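Local coordinates for Glyco_hydro_cc domain-containing protein (Blastomyces gilchristii, PDB 6UB0), which probably hydrolyses beta-1,3-glucan, acting on curdlan as an exo-beta-1,3-glucanase of glycoside hydrolase family GH128, subgroup III, at residues F138-W143 / W173-E178; W25-E30 / R205-F210. One frame throughout, in Å; residues are numbered along the deposited sequence.

Interaction 1: F138-W143 / W173-E178; sequences FLAVHW and WVTEFE. With GLC (alpha-D-glucopyranose), chain B.
Glu176 and His142 meet where two parallel strands carry their side chains to the glucose, with the Glu176 carboxylate stacked on one face of the imidazole, the two planes 13° apart. The methylene CG of Glu176 sits over that ring, 3.5 Å from its centroid, a CH-pi contact. The chain of Glu176 runs extended beyond CG (chi2 -180°), which carries the carboxylate out to the sugar: OE1 accepts from His144 NE2, OE2 from GLC O2 (2.7 Å) and Trp29 NE1, and these bonds probably fix its rotation. The 2.4 Å between Glu176 OE1 and GLC O1 is doubtful in detail. His142 ND1 lies 3.2 Å from Glu176 OE1 at a poor angle; its hydrogen bond goes to Glu75 OE2. Between the backbones, Trp173 N gives to Leu139 O (2.6 Å) and Val141 N to Trp173 O (2.9 Å). Thr175 N gives a weak bond to Val141 O at a beta bulge; beyond it Trp143 N gives to Glu176 O and Trp143 O accepts from Glu178 N. At the other end Phe138 lies face to face on the five-membered ring of Trp173, centroids 3.6 Å apart; the indole NE1 is hydrogen-bonded to Glu204. The strands belong to a beta-alpha-beta unit of a TIM-barrel glycoside hydrolase, with the glycan pocket at their C-terminal ends.

Interaction 2: W25-E30 / R205-F210; sequences WSYNWE and RYASFF. With BGC (beta-D-glucopyranose), chain C; GLC (alpha-D-glucopyranose), chain B.
Trp29 is sandwiched between sugar and protein: BGC C5 lies over one indole face, 3.6 Å from CD2, Tyr27 OH sits over the opposite face, and Phe210 CB is in plane at the edge. This is the aromatic sugar platform common in glycoside hydrolases, here part of a Trp29, Phe209 and Phe210 cluster in a TIM barrel's glycan pocket. Trp29 turns its edge to the face of Phe210 in an offset edge-to-face pair, planes at 87°, CZ3 lying 3.7 Å from Phe210 CD2. With Phe209 it meets rim to rim instead. BGC C6 lies over one face of Phe210, toward the rim, and Phe209 CE1 reaches GLC O1 at 3.6 Å, giving the two sugars aromatic neighbours from both segments. A cis peptide bond links the two phenylalanines, and Phe210 CD1 lies over the Phe209 ring. Farther from the sugars, Ala207 CB approaches Trp25 CZ2 obliquely at 4.1 Å and lies near the ring edge of Tyr27. Arg205, extended from CG to NE (chi3 167°), lays its guanidinium flat on Trp25, and its NH2 makes a salt bridge with Glu41; its methylene CD stands over the five-membered indole ring, 3.5 Å from the centroid.

Along the chain, the segments run 25-30, 138-143, 173-178 and 205-210, so interaction 1 falls wholly between the two halves of interaction 2. Their centres are about 9 Å apart. Strands 172-180 and 203-208 are neighbours in one parallel sheet, whereas 23-27 belongs to the three-stranded sheet; 23-27 and 203-208 are not paired, and their side chains meet beside Ala8 of strand 5-8. The contacts also touch directly: Thr175 O lies 2.8 Å from Tyr27 OH, and Phe177 O lies 2.8 Å from Phe209 N, both probable hydrogen bonds. Both interactions reach GLC, so polar groups from one and aromatic rings from the other contribute to one glycan pocket.

Interaction 1: F138-W143 / W173-E178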
loop_
_atom_site.group_PDB
_atom_site.type_symbol
_atom_site.label_atom_id
_atom_site.label_comp_id
_atom_site.label_asym_id
_atom_site.label_seq_id
_atom_site.Cartn_x
_atom_site.Cartn_y
_atom_site.Cartn_z
ATOM N N PHE A 138 3.983 -2.874 9.949
ATOM C CA PHE A 138 3.754 -1.554 9.289
ATOM C C PHE A 138 2.268 -1.375 8.980
ATOM O O PHE A 138 1.597 -2.373 8.789
ATOM C CB PHE A 138 4.657 -1.440 8.054
ATOM C CG PHE A 138 4.334 -2.403 6.942
ATOM C CD1 PHE A 138 3.416 -2.070 5.955
ATOM C CD2 PHE A 138 4.969 -3.631 6.857
ATOM C CE1 PHE A 138 3.122 -2.958 4.934
ATOM C CE2 PHE A 138 4.665 -4.535 5.847
ATOM C CZ PHE A 138 3.753 -4.193 4.873
ATOM N N LEU A 139 1.761 -0.153 9.106
ATOM C CA LEU A 139 0.394 0.235 8.663
ATOM C C LEU A 139 0.432 0.465 7.156
ATOM O O LEU A 139 1.368 1.047 6.690
ATOM C CB LEU A 139 -0.080 1.532 9.330
ATOM C CG LEU A 139 -0.117 1.562 10.860
ATOM C CD1 LEU A 139 -0.897 2.779 11.354
ATOM C CD2 LEU A 139 -0.763 0.298 11.415
ATOM N N ALA A 140 -0.640 0.080 6.473
ATOM C CA ALA A 140 -0.867 0.426 5.062
ATOM C C ALA A 140 -1.987 1.471 5.078
ATOM O O ALA A 140 -3.009 1.260 5.767
ATOM C CB ALA A 140 -1.230 -0.799 4.260
ATOM N N VAL A 141 -1.807 2.579 4.374
ATOM C CA VAL A 141 -2.869 3.619 4.208
ATOM C C VAL A 141 -2.960 4.102 2.751
ATOM O O VAL A 141 -2.000 3.951 1.960
ATOM C CB VAL A 141 -2.569 4.829 5.115
ATOM C CG1 VAL A 141 -2.470 4.400 6.596
ATOM C CG2 VAL A 141 -1.345 5.576 4.607
ATOM N N HIS A 142 -4.072 4.726 2.416
ATOM C CA HIS A 142 -4.352 5.250 1.066
ATOM C C HIS A 142 -4.810 6.704 1.127
ATOM O O HIS A 142 -5.621 6.951 2.015
ATOM C CB HIS A 142 -5.522 4.548 0.465
ATOM C CG HIS A 142 -5.317 3.130 0.142
ATOM N ND1 HIS A 142 -6.332 2.370 -0.269
ATOM C CD2 HIS A 142 -4.216 2.347 0.189
ATOM C CE1 HIS A 142 -5.896 1.164 -0.560
ATOM N NE2 HIS A 142 -4.589 1.100 -0.269
ATOM N N TRP A 143 -4.429 7.581 0.173
ATOM C CA TRP A 143 -4.962 8.956 0.093
ATOM C C TRP A 143 -5.288 9.299 -1.373
ATOM O O TRP A 143 -4.372 9.166 -2.211
ATOM C CB TRP A 143 -3.993 9.951 0.736
ATOM C CG TRP A 143 -4.582 11.320 0.767
ATOM C CD1 TRP A 143 -5.396 11.848 1.727
ATOM C CD2 TRP A 143 -4.514 12.289 -0.282
ATOM N NE1 TRP A 143 -5.759 13.129 1.383
ATOM C CE2 TRP A 143 -5.240 13.422 0.149
ATOM C CE3 TRP A 143 -3.887 12.319 -1.525
ATOM C CZ2 TRP A 143 -5.321 14.571 -0.626
ATOM C CZ3 TRP A 143 -3.964 13.463 -2.289
ATOM C CH2 TRP A 143 -4.687 14.576 -1.850
ATOM N N TRP A 173 3.343 2.007 5.219
ATOM C CA TRP A 173 3.384 2.146 3.734
ATOM C C TRP A 173 2.149 2.938 3.253
ATOM O O TRP A 173 1.026 2.548 3.561
ATOM C CB TRP A 173 3.431 0.808 3.014
ATOM C CG TRP A 173 4.583 -0.070 3.388
ATOM C CD1 TRP A 173 5.434 0.041 4.448
ATOM C CD2 TRP A 173 4.899 -1.306 2.744
ATOM N NE1 TRP A 173 6.320 -1.005 4.450
ATOM C CE2 TRP A 173 5.991 -1.862 3.434
ATOM C CE3 TRP A 173 4.382 -1.962 1.615
ATOM C CZ2 TRP A 173 6.582 -3.056 3.023
ATOM C CZ3 TRP A 173 4.930 -3.175 1.242
ATOM C CH2 TRP A 173 6.024 -3.713 1.942
ATOM N N VAL A 174 2.375 3.919 2.405
ATOM C CA VAL A 174 1.287 4.602 1.651
ATOM C C VAL A 174 1.107 3.835 0.347
ATOM O O VAL A 174 1.838 4.108 -0.666
ATOM C CB VAL A 174 1.544 6.095 1.376
ATOM C CG1 VAL A 174 0.291 6.731 0.817
ATOM C CG2 VAL A 174 2.028 6.881 2.594
ATOM N N THR A 175 0.298 2.818 0.387
ATOM C CA THR A 175 0.228 1.826 -0.729
ATOM C C THR A 175 -0.605 2.379 -1.882
ATOM O O THR A 175 -0.612 1.762 -2.922
ATOM C CB THR A 175 -0.228 0.445 -0.252
ATOM O OG1 THR A 175 -1.435 0.530 0.484
ATOM C CG2 THR A 175 0.750 -0.220 0.706
ATOM N N GLU A 176 -1.344 3.479 -1.658
ATOM C CA GLU A 176 -2.042 4.212 -2.732
ATOM C C GLU A 176 -1.982 5.703 -2.397
ATOM O O GLU A 176 -2.455 6.077 -1.340
ATOM C CB GLU A 176 -3.523 3.895 -2.851
ATOM C CG GLU A 176 -3.882 2.520 -3.361
ATOM C CD GLU A 176 -5.359 2.224 -3.479
ATOM O OE1 GLU A 176 -6.169 3.162 -3.331
ATOM O OE2 GLU A 176 -5.713 1.049 -3.640
ATOM N N PHE A 177 -1.512 6.531 -3.324
ATOM C CA PHE A 177 -1.893 7.967 -3.295
ATOM C C PHE A 177 -2.102 8.487 -4.712
ATOM O O PHE A 177 -1.407 8.056 -5.627
ATOM C CB PHE A 177 -0.846 8.716 -2.489
ATOM C CG PHE A 177 0.517 8.692 -3.117
ATOM C CD1 PHE A 177 0.887 9.668 -4.033
ATOM C CD2 PHE A 177 1.428 7.700 -2.801
ATOM C CE1 PHE A 177 2.137 9.623 -4.634
ATOM C CE2 PHE A 177 2.682 7.700 -3.367
ATOM C CZ PHE A 177 3.044 8.688 -4.258
ATOM N N GLU A 178 -3.059 9.415 -4.874
ATOM C CA GLU A 178 -3.441 9.920 -6.208
ATOM C C GLU A 178 -3.841 11.385 -6.063
ATOM O O GLU A 178 -4.836 11.624 -5.375
ATOM C CB GLU A 178 -4.567 9.044 -6.761
ATOM C CG GLU A 178 -5.156 9.582 -8.025
ATOM C CD GLU A 178 -6.336 8.826 -8.589
ATOM O OE1 GLU A 178 -7.190 8.321 -7.787
ATOM O OE2 GLU A 178 -6.396 8.764 -9.848
HETATM C C1 GLC B . -9.243 2.676 -3.988
HETATM C C2 GLC B . -9.389 1.152 -4.114
HETATM C C3 GLC B . -9.610 0.739 -5.570
HETATM C C4 GLC B . -10.767 1.581 -6.174
HETATM C C5 GLC B . -10.588 3.054 -5.919
HETATM C C6 GLC B . -11.701 3.969 -6.468
HETATM O O1 GLC B . -8.158 3.216 -4.758
HETATM O O2 GLC B . -8.283 0.355 -3.626
HETATM O O3 GLC B . -9.865 -0.664 -5.621
HETATM O O4 GLC B . -10.734 1.442 -7.554
HETATM O O5 GLC B . -10.479 3.232 -4.506
HETATM O O6 GLC B . -12.878 3.221 -6.372
#

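Interaction 2: W25-E30 / R205-F210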
loop_
_atom_site.group_PDB
_atom_site.type_symbol
_atom_site.label_atom_id
_atom_site.label_comp_id
_atom_site.label_asym_id
_atom_site.label_seq_id
_atom_site.Cartn_x
_atom_site.Cartn_y
_atom_site.Cartn_z
ATOM N N TRP A 25 9.907 -2.376 -5.391
ATOM C CA TRP A 25 8.783 -3.271 -5.086
ATOM C C TRP A 25 7.547 -3.001 -5.949
ATOM O O TRP A 25 7.399 -1.937 -6.609
ATOM C CB TRP A 25 8.462 -3.190 -3.591
ATOM C CG TRP A 25 7.778 -1.936 -3.165
ATOM C CD1 TRP A 25 8.340 -0.710 -3.002
ATOM C CD2 TRP A 25 6.381 -1.782 -2.857
ATOM N NE1 TRP A 25 7.397 0.198 -2.616
ATOM C CE2 TRP A 25 6.190 -0.430 -2.511
ATOM C CE3 TRP A 25 5.289 -2.675 -2.850
ATOM C CZ2 TRP A 25 4.927 0.063 -2.182
ATOM C CZ3 TRP A 25 4.052 -2.185 -2.527
ATOM C CH2 TRP A 25 3.897 -0.855 -2.138
ATOM N N SER A 26 6.664 -3.996 -5.916
ATOM C CA SER A 26 5.431 -4.046 -6.697
ATOM C C SER A 26 4.348 -4.746 -5.897
ATOM O O SER A 26 4.672 -5.558 -5.009
ATOM C CB SER A 26 5.611 -4.716 -7.988
ATOM O OG SER A 26 5.831 -6.071 -7.787
ATOM N N TYR A 27 3.091 -4.462 -6.244
ATOM C CA TYR A 27 1.939 -5.256 -5.766
ATOM C C TYR A 27 0.833 -4.993 -6.762
ATOM O O TYR A 27 0.952 -4.043 -7.523
ATOM C CB TYR A 27 1.641 -4.945 -4.291
ATOM C CG TYR A 27 0.681 -3.822 -4.022
ATOM C CD1 TYR A 27 1.069 -2.505 -4.237
ATOM C CD2 TYR A 27 -0.619 -4.067 -3.572
ATOM C CE1 TYR A 27 0.171 -1.459 -4.016
ATOM C CE2 TYR A 27 -1.484 -3.031 -3.273
ATOM C CZ TYR A 27 -1.102 -1.726 -3.521
ATOM O OH TYR A 27 -1.961 -0.657 -3.344
ATOM N N ASN A 28 -0.171 -5.827 -6.702
ATOM C CA ASN A 28 -1.283 -5.840 -7.652
ATOM C C ASN A 28 -2.605 -6.140 -6.966
ATOM O O ASN A 28 -3.516 -6.608 -7.671
ATOM C CB ASN A 28 -1.027 -6.893 -8.721
ATOM C CG ASN A 28 -0.944 -8.325 -8.249
ATOM O OD1 ASN A 28 -0.862 -8.634 -7.055
ATOM N ND2 ASN A 28 -0.990 -9.206 -9.219
ATOM N N TRP A 29 -2.705 -5.845 -5.673
ATOM C CA TRP A 29 -3.955 -6.064 -4.894
ATOM C C TRP A 29 -4.388 -7.524 -4.941
ATOM O O TRP A 29 -5.585 -7.784 -4.638
ATOM C CB TRP A 29 -5.066 -5.192 -5.470
ATOM C CG TRP A 29 -4.895 -3.717 -5.314
ATOM C CD1 TRP A 29 -5.271 -2.982 -4.239
ATOM C CD2 TRP A 29 -4.314 -2.793 -6.259
ATOM N NE1 TRP A 29 -4.960 -1.671 -4.434
ATOM C CE2 TRP A 29 -4.378 -1.520 -5.662
ATOM C CE3 TRP A 29 -3.749 -2.917 -7.526
ATOM C CZ2 TRP A 29 -3.879 -0.366 -6.256
ATOM C CZ3 TRP A 29 -3.289 -1.760 -8.146
ATOM C CH2 TRP A 29 -3.397 -0.506 -7.548
ATOM N N GLU A 30 -3.495 -8.451 -5.316
ATOM C CA GLU A 30 -3.818 -9.879 -5.415
ATOM C C GLU A 30 -2.827 -10.609 -4.533
ATOM O O GLU A 30 -1.806 -10.035 -4.139
ATOM C CB GLU A 30 -3.682 -10.428 -6.836
ATOM C CG GLU A 30 -4.659 -9.842 -7.817
ATOM C CD GLU A 30 -6.082 -10.196 -7.469
ATOM O OE1 GLU A 30 -6.297 -11.259 -6.821
ATOM O OE2 GLU A 30 -6.961 -9.385 -7.819
ATOM N N ARG A 205 7.699 2.676 2.703
ATOM C CA ARG A 205 7.430 2.394 1.265
ATOM C C ARG A 205 6.166 3.104 0.796
ATOM O O ARG A 205 5.288 3.413 1.648
ATOM C CB ARG A 205 7.331 0.896 0.994
ATOM C CG ARG A 205 8.677 0.178 0.940
ATOM C CD ARG A 205 8.520 -1.235 0.421
ATOM N NE ARG A 205 9.766 -1.884 0.065
ATOM C CZ ARG A 205 9.904 -3.167 -0.266
ATOM N NH1 ARG A 205 8.851 -3.967 -0.284
ATOM N NH2 ARG A 205 11.102 -3.631 -0.607
ATOM N N TYR A 206 6.097 3.434 -0.507
ATOM C CA TYR A 206 4.864 4.055 -1.076
ATOM C C TYR A 206 4.690 3.657 -2.545
ATOM O O TYR A 206 5.695 3.248 -3.165
ATOM C CB TYR A 206 4.848 5.569 -0.857
ATOM C CG TYR A 206 5.974 6.280 -1.557
ATOM C CD1 TYR A 206 5.921 6.528 -2.916
ATOM C CD2 TYR A 206 7.138 6.614 -0.874
ATOM C CE1 TYR A 206 6.978 7.123 -3.577
ATOM C CE2 TYR A 206 8.196 7.236 -1.521
ATOM C CZ TYR A 206 8.134 7.432 -2.888
ATOM O OH TYR A 206 9.184 8.006 -3.530
ATOM N N ALA A 207 3.489 3.900 -3.086
ATOM C CA ALA A 207 3.108 3.647 -4.493
ATOM C C ALA A 207 2.056 4.659 -4.925
ATOM O O ALA A 207 0.942 4.722 -4.344
ATOM C CB ALA A 207 2.590 2.260 -4.674
ATOM N N SER A 208 2.373 5.437 -5.937
ATOM C CA SER A 208 1.363 6.281 -6.597
ATOM C C SER A 208 0.358 5.382 -7.275
ATOM O O SER A 208 0.733 4.248 -7.696
ATOM C CB SER A 208 1.958 7.238 -7.585
ATOM O OG SER A 208 1.347 8.503 -7.407
ATOM N N PHE A 209 -0.880 5.870 -7.362
ATOM C CA PHE A 209 -2.011 5.073 -7.870
ATOM C C PHE A 209 -2.307 5.469 -9.320
ATOM O O PHE A 209 -2.823 6.533 -9.541
ATOM C CB PHE A 209 -3.231 5.283 -6.963
ATOM C CG PHE A 209 -4.461 4.556 -7.407
ATOM C CD1 PHE A 209 -4.709 3.241 -7.038
ATOM C CD2 PHE A 209 -5.407 5.199 -8.210
ATOM C CE1 PHE A 209 -5.864 2.594 -7.425
ATOM C CE2 PHE A 209 -6.549 4.527 -8.615
ATOM C CZ PHE A 209 -6.799 3.243 -8.215
ATOM N N PHE A 210 -2.033 4.632 -10.323
ATOM C CA PHE A 210 -1.223 3.425 -10.291
ATOM C C PHE A 210 -0.623 3.203 -11.693
ATOM O O PHE A 210 -0.948 3.982 -12.628
ATOM C CB PHE A 210 -2.034 2.204 -9.888
ATOM C CG PHE A 210 -3.222 1.753 -10.738
ATOM C CD1 PHE A 210 -4.270 2.593 -11.044
ATOM C CD2 PHE A 210 -3.268 0.446 -11.176
ATOM C CE1 PHE A 210 -5.331 2.136 -11.790
ATOM C CE2 PHE A 210 -4.342 -0.013 -11.922
ATOM C CZ PHE A 210 -5.368 0.833 -12.211
HETATM C C2 BGC C . -9.393 -2.874 -6.325
HETATM C C3 BGC C . -8.394 -3.840 -6.890
HETATM C C4 BGC C . -7.893 -3.230 -8.181
HETATM C C5 BGC C . -7.341 -1.812 -7.923
HETATM C C6 BGC C . -6.867 -0.946 -9.099
HETATM C C1 BGC C . -8.847 -1.482 -6.162
HETATM O O2 BGC C . -9.724 -3.400 -5.035
HETATM O O3 BGC C . -8.902 -5.204 -7.007
HETATM O O4 BGC C . -6.940 -4.186 -8.644
HETATM O O5 BGC C . -8.330 -0.930 -7.379
HETATM O O6 BGC C . -7.920 -0.976 -10.103
HETATM C C1 GLC B . -9.243 2.676 -3.988
HETATM C C2 GLC B . -9.389 1.152 -4.114
HETATM C C3 GLC B . -9.610 0.739 -5.570
HETATM C C4 GLC B . -10.767 1.581 -6.174
HETATM C C5 GLC B . -10.588 3.054 -5.919
HETATM C C6 GLC B . -11.701 3.969 -6.468
HETATM O O1 GLC B . -8.158 3.216 -4.758
HETATM O O2 GLC B . -8.283 0.355 -3.626
HETATM O O3 GLC B . -9.865 -0.664 -5.621
HETATM O O4 GLC B . -10.734 1.442 -7.554
HETATM O O5 GLC B . -10.479 3.232 -4.506
HETATM O O6 GLC B . -12.878 3.221 -6.372
#